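Local coordinates for protein condensin complex subunit 3 (Schizosaccharomyces pombe, PDB 5OQR) that serves as a regulatory subunit of condensin, the complex that converts interphase chromatin into condensed, mitotic-like chromosomes, at residues G217-L222 with L266-V271; F715-N720 with K728-L733; R753-Y758 with S771-F776. One frame throughout, in Å; residues are numbered along the deposited sequence.

Contact 1 of 3, residues G217-L222 with L266-V271; sequences GDFRYL and LERLDV
A loop-to-loop contact, mostly apolar although two arginines take part, brings F219 and R220 against R268 at one edge of the HEAT-repeat solenoid. G217-L222 lies in the loop between helix 202-212 and helix 224-235, and L266-V271 in the loop that leads from helix 262-266 to helix 275-288. In an array of stacked helices the connecting loops line up along the rims, and here two of them, 44 residues apart at their closest ends, meet over a small area.

The aromatic ring of F219 supplies one surface. Its CE1 lies 4.0 Å from CB of R268, so it is the root of the arginine that meets the ring, obliquely, the two side chains crossing at about a right angle. R268 is folded rather than extended: the bend at chi2 (-81°) brings CD to 4.4 Å from CG of R220, and a second at chi3 (72°) turns the guanidinium end. The same CG of R220 sits over one face of the F219 ring, offset toward its rim. The two arginines thus approach through their methylenes, with NE of R220 and NE of R268 6.1 Å apart.

R227, on helix 224-235, joins the two loops, its guanidinium donating to the carbonyl oxygens of R220, L222 and R268. W254 stacks on the F219 ring. The first loop is also braced from within by an Asx turn, in which R220 N reaches OD1 of D218 at 2.9 Å from above the carboxylate plane. The second carboxylate oxygen closes a salt bridge: NH1 of R220 meets the syn lone pair of D218 OD2 at 3.1 Å, with that oxygen nearly in the guanidinium plane.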
# COMPACT_ATOMS: atom_id res chain seq x y z
N GLY A 217 -23.09 -10.99 9.06
CA GLY A 217 -24.37 -10.78 8.39
C GLY A 217 -24.51 -9.38 7.83
O GLY A 217 -24.90 -9.20 6.67
N ASP A 218 -24.19 -8.37 8.63
CA ASP A 218 -24.43 -6.98 8.27
C ASP A 218 -23.16 -6.17 8.43
O ASP A 218 -22.40 -6.37 9.38
CB ASP A 218 -25.54 -6.39 9.14
CG ASP A 218 -26.10 -5.11 8.58
OD1 ASP A 218 -25.37 -4.43 7.83
OD2 ASP A 218 -27.27 -4.78 8.88
N PHE A 219 -22.93 -5.25 7.49
CA PHE A 219 -21.76 -4.39 7.57
C PHE A 219 -21.90 -3.32 8.65
O PHE A 219 -20.89 -2.74 9.06
CB PHE A 219 -21.50 -3.73 6.21
CG PHE A 219 -22.40 -2.56 5.91
CD1 PHE A 219 -21.89 -1.28 5.86
CD2 PHE A 219 -23.75 -2.75 5.69
CE1 PHE A 219 -22.72 -0.20 5.58
CE2 PHE A 219 -24.58 -1.68 5.41
CZ PHE A 219 -24.06 -0.41 5.36
N ARG A 220 -23.12 -3.07 9.13
CA ARG A 220 -23.31 -2.12 10.22
C ARG A 220 -22.69 -2.61 11.52
O ARG A 220 -22.40 -1.79 12.40
CB ARG A 220 -24.80 -1.85 10.44
CG ARG A 220 -25.49 -1.14 9.29
CD ARG A 220 -26.81 -1.82 8.96
NE ARG A 220 -27.76 -0.95 8.29
CZ ARG A 220 -28.97 -1.35 7.90
NH1 ARG A 220 -29.36 -2.60 8.12
NH2 ARG A 220 -29.79 -0.51 7.29
N TYR A 221 -22.51 -3.92 11.68
CA TYR A 221 -21.85 -4.44 12.88
C TYR A 221 -20.50 -3.78 13.09
O TYR A 221 -20.04 -3.64 14.23
CB TYR A 221 -21.67 -5.95 12.79
CG TYR A 221 -22.95 -6.76 12.67
CD1 TYR A 221 -22.90 -8.12 12.41
CD2 TYR A 221 -24.19 -6.16 12.82
CE1 TYR A 221 -24.06 -8.86 12.30
CE2 TYR A 221 -25.36 -6.90 12.71
CZ TYR A 221 -25.28 -8.25 12.45
OH TYR A 221 -26.43 -9.00 12.34
N LEU A 222 -19.84 -3.37 12.00
CA LEU A 222 -18.53 -2.75 12.09
C LEU A 222 -18.65 -1.29 12.49
O LEU A 222 -19.65 -0.63 12.22
CB LEU A 222 -17.81 -2.85 10.75
CG LEU A 222 -17.72 -4.24 10.12
CD1 LEU A 222 -16.99 -4.16 8.80
CD2 LEU A 222 -17.03 -5.21 11.05
N LEU A 266 -24.56 5.33 1.89
CA LEU A 266 -23.64 6.46 2.04
C LEU A 266 -23.75 7.08 3.42
O LEU A 266 -22.75 7.53 3.99
CB LEU A 266 -23.92 7.50 0.96
CG LEU A 266 -23.67 7.07 -0.48
CD1 LEU A 266 -24.22 8.09 -1.46
CD2 LEU A 266 -22.19 6.86 -0.73
N GLU A 267 -24.96 7.11 3.99
CA GLU A 267 -25.14 7.70 5.31
C GLU A 267 -24.43 6.91 6.40
O GLU A 267 -24.25 7.43 7.50
CB GLU A 267 -26.63 7.81 5.63
CG GLU A 267 -27.39 8.70 4.66
CD GLU A 267 -28.88 8.73 4.94
OE1 GLU A 267 -29.29 8.26 6.02
OE2 GLU A 267 -29.64 9.22 4.08
N ARG A 268 -24.02 5.68 6.11
CA ARG A 268 -23.30 4.85 7.07
C ARG A 268 -21.79 4.90 6.86
O ARG A 268 -21.07 4.05 7.38
CB ARG A 268 -23.79 3.40 6.99
CG ARG A 268 -25.27 3.22 7.30
CD ARG A 268 -25.54 3.19 8.79
NE ARG A 268 -25.40 4.51 9.42
CZ ARG A 268 -26.35 5.43 9.44
NH1 ARG A 268 -27.53 5.21 8.87
NH2 ARG A 268 -26.13 6.60 10.03
N LEU A 269 -21.30 5.89 6.10
CA LEU A 269 -19.88 6.03 5.84
C LEU A 269 -19.31 7.37 6.28
O LEU A 269 -18.11 7.60 6.12
CB LEU A 269 -19.59 5.83 4.35
CG LEU A 269 -19.92 4.45 3.77
CD1 LEU A 269 -19.66 4.44 2.28
CD2 LEU A 269 -19.13 3.35 4.46
N ASP A 270 -20.14 8.26 6.82
CA ASP A 270 -19.69 9.57 7.30
C ASP A 270 -18.88 10.28 6.21
O ASP A 270 -17.70 10.61 6.38
CB ASP A 270 -18.88 9.42 8.59
CG ASP A 270 -18.70 10.73 9.32
OD1 ASP A 270 -17.71 10.87 10.06
OD2 ASP A 270 -19.56 11.63 9.15
N VAL A 271 -19.55 10.53 5.09
CA VAL A 271 -18.86 10.98 3.88
C VAL A 271 -18.19 12.33 4.09
O VAL A 271 -17.14 12.61 3.49
CB VAL A 271 -19.85 11.02 2.70
CG1 VAL A 271 -20.43 9.65 2.45
CG2 VAL A 271 -20.95 12.04 2.94

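Contact 2 of 3, residues F715-N720 with K728-L733; sequences FESLPN and KFMISL
L718 meets M730 and I731 through the fork of its side chain, and these three buried residues make most of the contact. The closer approach is from CD2 of L718 to CB of M730, 3.5 Å, where the two side chains run antiparallel alongside each other. The same methyl also lies 3.8 Å from CG1 of I731, whose chain crosses the leucine at about a right angle; L718 CD1 reaches that CG1 as well, at 4.1 Å.

The two segments belong to HEAT repeat 9, and the contact joins its two helices, 706-717 and 725-736, close to the short connection between them. The CA of L718 is 7.0 Å from that of M730. R727, also on the second helix, adds a polar tie by donating to the carbonyl oxygens of L718 and P719.

M730 does not extend straight from its helix. Bends at chi2 (-56°) and chi3 (-70°) fold the thioether so that its methyl CE comes 4.2 Å from OG of S717, a loose touch. That hydroxyl is hydrogen-bonded within its own helix, to the carbonyl oxygen of I714.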
# COMPACT_ATOMS: atom_id res chain seq x y z
N PHE A 715 36.17 -3.66 -4.56
CA PHE A 715 37.60 -3.97 -4.45
C PHE A 715 38.38 -2.80 -3.88
O PHE A 715 39.30 -2.99 -3.08
CB PHE A 715 38.16 -4.37 -5.82
CG PHE A 715 37.67 -5.71 -6.30
CD1 PHE A 715 37.73 -6.82 -5.49
CD2 PHE A 715 37.14 -5.84 -7.57
CE1 PHE A 715 37.28 -8.04 -5.93
CE2 PHE A 715 36.69 -7.06 -8.02
CZ PHE A 715 36.76 -8.16 -7.19
N GLU A 716 38.03 -1.58 -4.28
CA GLU A 716 38.75 -0.40 -3.82
C GLU A 716 38.39 0.00 -2.39
O GLU A 716 39.13 0.78 -1.78
CB GLU A 716 38.48 0.77 -4.76
CG GLU A 716 39.22 0.66 -6.09
CD GLU A 716 38.72 1.67 -7.11
OE1 GLU A 716 37.72 2.35 -6.83
OE2 GLU A 716 39.35 1.77 -8.19
N SER A 717 37.28 -0.50 -1.85
CA SER A 717 36.84 -0.14 -0.51
C SER A 717 37.13 -1.22 0.53
O SER A 717 37.07 -0.93 1.73
CB SER A 717 35.34 0.16 -0.51
OG SER A 717 34.58 -1.03 -0.44
N LEU A 718 37.43 -2.45 0.10
CA LEU A 718 37.73 -3.50 1.07
C LEU A 718 38.86 -3.14 2.01
O LEU A 718 38.77 -3.49 3.20
CB LEU A 718 38.05 -4.80 0.32
CG LEU A 718 36.89 -5.48 -0.41
CD1 LEU A 718 37.41 -6.59 -1.30
CD2 LEU A 718 35.85 -6.00 0.56
N PRO A 719 39.94 -2.47 1.58
CA PRO A 719 40.98 -2.09 2.54
C PRO A 719 40.47 -1.24 3.69
O PRO A 719 40.86 -1.46 4.84
CB PRO A 719 41.99 -1.33 1.67
CG PRO A 719 41.78 -1.85 0.30
CD PRO A 719 40.31 -2.13 0.20
N ASN A 720 39.60 -0.27 3.41
CA ASN A 720 39.09 0.60 4.45
C ASN A 720 38.07 -0.09 5.34
O ASN A 720 37.82 0.37 6.46
CB ASN A 720 38.48 1.86 3.84
CG ASN A 720 39.48 2.65 3.02
OD1 ASN A 720 40.66 2.72 3.36
ND2 ASN A 720 39.01 3.23 1.92
N LYS A 728 34.28 -9.33 5.39
CA LYS A 728 33.59 -10.53 4.92
C LYS A 728 32.32 -10.17 4.15
O LYS A 728 32.06 -10.71 3.08
CB LYS A 728 33.23 -11.43 6.10
CG LYS A 728 34.23 -12.55 6.38
CD LYS A 728 33.55 -13.74 7.05
CE LYS A 728 32.58 -14.44 6.09
NZ LYS A 728 32.23 -15.82 6.54
N PHE A 729 31.52 -9.26 4.71
CA PHE A 729 30.22 -8.97 4.13
C PHE A 729 30.35 -8.28 2.78
O PHE A 729 29.59 -8.58 1.85
CB PHE A 729 29.39 -8.12 5.09
CG PHE A 729 28.04 -7.76 4.55
CD1 PHE A 729 27.76 -6.46 4.18
CD2 PHE A 729 27.07 -8.73 4.40
CE1 PHE A 729 26.52 -6.13 3.68
CE2 PHE A 729 25.83 -8.40 3.90
CZ PHE A 729 25.55 -7.11 3.53
N MET A 730 31.30 -7.36 2.65
CA MET A 730 31.49 -6.69 1.37
C MET A 730 31.88 -7.67 0.27
O MET A 730 31.49 -7.49 -0.89
CB MET A 730 32.55 -5.59 1.51
CG MET A 730 32.20 -4.52 2.53
SD MET A 730 30.61 -3.72 2.22
CE MET A 730 30.97 -2.77 0.75
N ILE A 731 32.65 -8.71 0.62
CA ILE A 731 33.00 -9.73 -0.36
C ILE A 731 31.77 -10.56 -0.72
O ILE A 731 31.60 -10.98 -1.86
CB ILE A 731 34.15 -10.60 0.17
CG1 ILE A 731 35.44 -9.79 0.24
CG2 ILE A 731 34.36 -11.84 -0.70
CD1 ILE A 731 36.53 -10.43 1.07
N SER A 732 30.90 -10.80 0.26
CA SER A 732 29.67 -11.55 0.01
C SER A 732 28.88 -10.96 -1.15
O SER A 732 28.18 -11.70 -1.86
CB SER A 732 28.81 -11.57 1.27
OG SER A 732 28.49 -10.25 1.69
N LEU A 733 28.97 -9.65 -1.36
CA LEU A 733 28.17 -9.01 -2.40
C LEU A 733 28.65 -9.37 -3.79
O LEU A 733 27.84 -9.42 -4.73
CB LEU A 733 28.19 -7.50 -2.20
CG LEU A 733 27.82 -7.04 -0.79
CD1 LEU A 733 27.97 -5.54 -0.66
CD2 LEU A 733 26.40 -7.47 -0.45

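Contact 3 of 3, residues R753-Y758 with S771-F776; sequences RKLETY and SILAKF
L773 points its two methyls at different partners, CD2 at L755 and CD1 at Y758, and this fork carries the contact between the helices. The leucine pair meets methyl to methyl, with L755 CD2 4.0 Å from L773 CD2 and the two side chains crossing at a slant. Toward the tyrosine the crossing is close to a right angle: CD1 of L773 comes to the edge of the ring, near its plane, 4.0 Å from CE1 of Y758.

Both residues of the first helix, three positions apart, leave it with CG anti to the backbone N (chi1 -178° for L755 and 163° for Y758), which sends both side chains out toward the second helix, where L773 faces both. The contact packs helix 745-759 against helix 767-785, the last two helices of the modelled chain, in the antiparallel helical-hairpin manner of an alpha-solenoid. M765, in the loop that joins them, touches both Y758 and L773, while L734 of the preceding helix 725-736 lies against L773.

On helix 745-759, T757 adds a side-chain bond to the helical pattern. Its OG1 donates to the carbonyl oxygen of R753 at 3.0 Å, and the backbone N of T757 reaches the same oxygen at 2.9 Å. The two donors approach from opposite faces of the carbonyl plane, the hydroxyl tilted 34° from it.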
# COMPACT_ATOMS: atom_id res chain seq x y z
N ARG A 753 42.00 -6.58 -12.93
CA ARG A 753 43.06 -5.72 -12.41
C ARG A 753 42.69 -5.19 -11.03
O ARG A 753 43.55 -5.14 -10.13
CB ARG A 753 43.31 -4.56 -13.37
CG ARG A 753 44.53 -4.74 -14.25
CD ARG A 753 44.26 -4.24 -15.66
NE ARG A 753 43.71 -2.89 -15.68
CZ ARG A 753 43.05 -2.36 -16.71
NH1 ARG A 753 42.86 -3.06 -17.82
NH2 ARG A 753 42.58 -1.12 -16.62
N LYS A 754 41.44 -4.80 -10.83
CA LYS A 754 40.98 -4.37 -9.51
C LYS A 754 41.06 -5.52 -8.52
O LYS A 754 41.53 -5.35 -7.39
CB LYS A 754 39.55 -3.84 -9.60
CG LYS A 754 39.43 -2.34 -9.42
CD LYS A 754 39.76 -1.59 -10.69
CE LYS A 754 39.72 -0.09 -10.45
NZ LYS A 754 40.30 0.68 -11.58
N LEU A 755 40.60 -6.70 -8.93
CA LEU A 755 40.73 -7.90 -8.10
C LEU A 755 42.17 -8.10 -7.65
O LEU A 755 42.45 -8.30 -6.47
CB LEU A 755 40.22 -9.11 -8.88
CG LEU A 755 40.18 -10.52 -8.26
CD1 LEU A 755 41.56 -11.16 -8.16
CD2 LEU A 755 39.50 -10.51 -6.91
N GLU A 756 43.11 -8.02 -8.60
CA GLU A 756 44.51 -8.28 -8.28
C GLU A 756 45.08 -7.22 -7.35
O GLU A 756 45.82 -7.55 -6.42
CB GLU A 756 45.33 -8.36 -9.57
CG GLU A 756 44.98 -9.54 -10.45
CD GLU A 756 45.66 -9.48 -11.81
OE1 GLU A 756 45.49 -10.43 -12.60
OE2 GLU A 756 46.37 -8.49 -12.07
N THR A 757 44.75 -5.95 -7.59
CA THR A 757 45.23 -4.89 -6.70
C THR A 757 44.82 -5.16 -5.26
O THR A 757 45.60 -4.93 -4.33
CB THR A 757 44.71 -3.54 -7.17
OG1 THR A 757 45.21 -3.26 -8.48
CG2 THR A 757 45.13 -2.42 -6.22
N TYR A 758 43.59 -5.63 -5.05
CA TYR A 758 43.15 -5.94 -3.70
C TYR A 758 43.88 -7.15 -3.15
O TYR A 758 44.26 -7.18 -1.97
CB TYR A 758 41.64 -6.16 -3.66
CG TYR A 758 41.20 -6.88 -2.41
CD1 TYR A 758 40.86 -8.22 -2.44
CD2 TYR A 758 41.14 -6.21 -1.19
CE1 TYR A 758 40.47 -8.88 -1.29
CE2 TYR A 758 40.75 -6.86 -0.04
CZ TYR A 758 40.41 -8.20 -0.10
OH TYR A 758 40.02 -8.85 1.04
N SER A 771 36.64 -18.52 -1.45
CA SER A 771 35.87 -19.25 -2.45
C SER A 771 35.06 -18.30 -3.32
O SER A 771 34.93 -18.51 -4.53
CB SER A 771 34.96 -20.26 -1.76
OG SER A 771 34.32 -21.10 -2.71
N ILE A 772 34.50 -17.25 -2.72
CA ILE A 772 33.76 -16.26 -3.51
C ILE A 772 34.69 -15.53 -4.45
O ILE A 772 34.37 -15.32 -5.63
CB ILE A 772 33.02 -15.28 -2.57
CG1 ILE A 772 32.00 -16.03 -1.71
CG2 ILE A 772 32.31 -14.19 -3.38
CD1 ILE A 772 31.50 -15.23 -0.53
N LEU A 773 35.86 -15.12 -3.96
CA LEU A 773 36.81 -14.41 -4.81
C LEU A 773 37.31 -15.30 -5.94
O LEU A 773 37.45 -14.84 -7.08
CB LEU A 773 37.98 -13.90 -3.98
CG LEU A 773 37.67 -12.77 -3.00
CD1 LEU A 773 38.87 -12.46 -2.13
CD2 LEU A 773 37.22 -11.52 -3.75
N ALA A 774 37.57 -16.58 -5.65
CA ALA A 774 38.03 -17.49 -6.69
C ALA A 774 36.96 -17.72 -7.74
O ALA A 774 37.24 -17.72 -8.94
CB ALA A 774 38.47 -18.81 -6.07
N LYS A 775 35.72 -17.93 -7.31
CA LYS A 775 34.63 -18.13 -8.26
C LYS A 775 34.38 -16.88 -9.09
O LYS A 775 34.03 -16.98 -10.27
CB LYS A 775 33.37 -18.54 -7.51
CG LYS A 775 32.37 -19.31 -8.35
CD LYS A 775 31.20 -19.80 -7.51
CE LYS A 775 31.63 -20.89 -6.52
NZ LYS A 775 31.22 -20.56 -5.13
N PHE A 776 34.56 -15.70 -8.50
CA PHE A 776 34.41 -14.46 -9.24
C PHE A 776 35.56 -14.27 -10.23
O PHE A 776 35.34 -13.88 -11.38
CB PHE A 776 34.34 -13.28 -8.27
CG PHE A 776 33.89 -12.00 -8.90
CD1 PHE A 776 32.54 -11.70 -9.00
CD2 PHE A 776 34.80 -11.09 -9.39
CE1 PHE A 776 32.11 -10.53 -9.57
CE2 PHE A 776 34.38 -9.91 -9.97
CZ PHE A 776 33.04 -9.63 -10.06

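In the fold
Contacts 2 and 3 form one largely apolar neighbourhood near the C-terminal end of the solenoid, their centres about 11 Å apart. There F715 packs on L755, L718 on Y758 and I731 on I772, so helices 706-717, 725-736, 745-759 and 767-785 share a core. Contact 1 stands apart, with its centre about 58 Å from that of contact 2 and 64 Å from that of contact 3, on the opposite side of the chain's centre. Its chemistry follows its place: between partly buried loops, aliphatic parts of arginines pack beside an aromatic ring while the guanidinium of R220 is held by D218, whereas the buried helix contacts rely chiefly on branched aliphatic, methionine and tyrosine side chains.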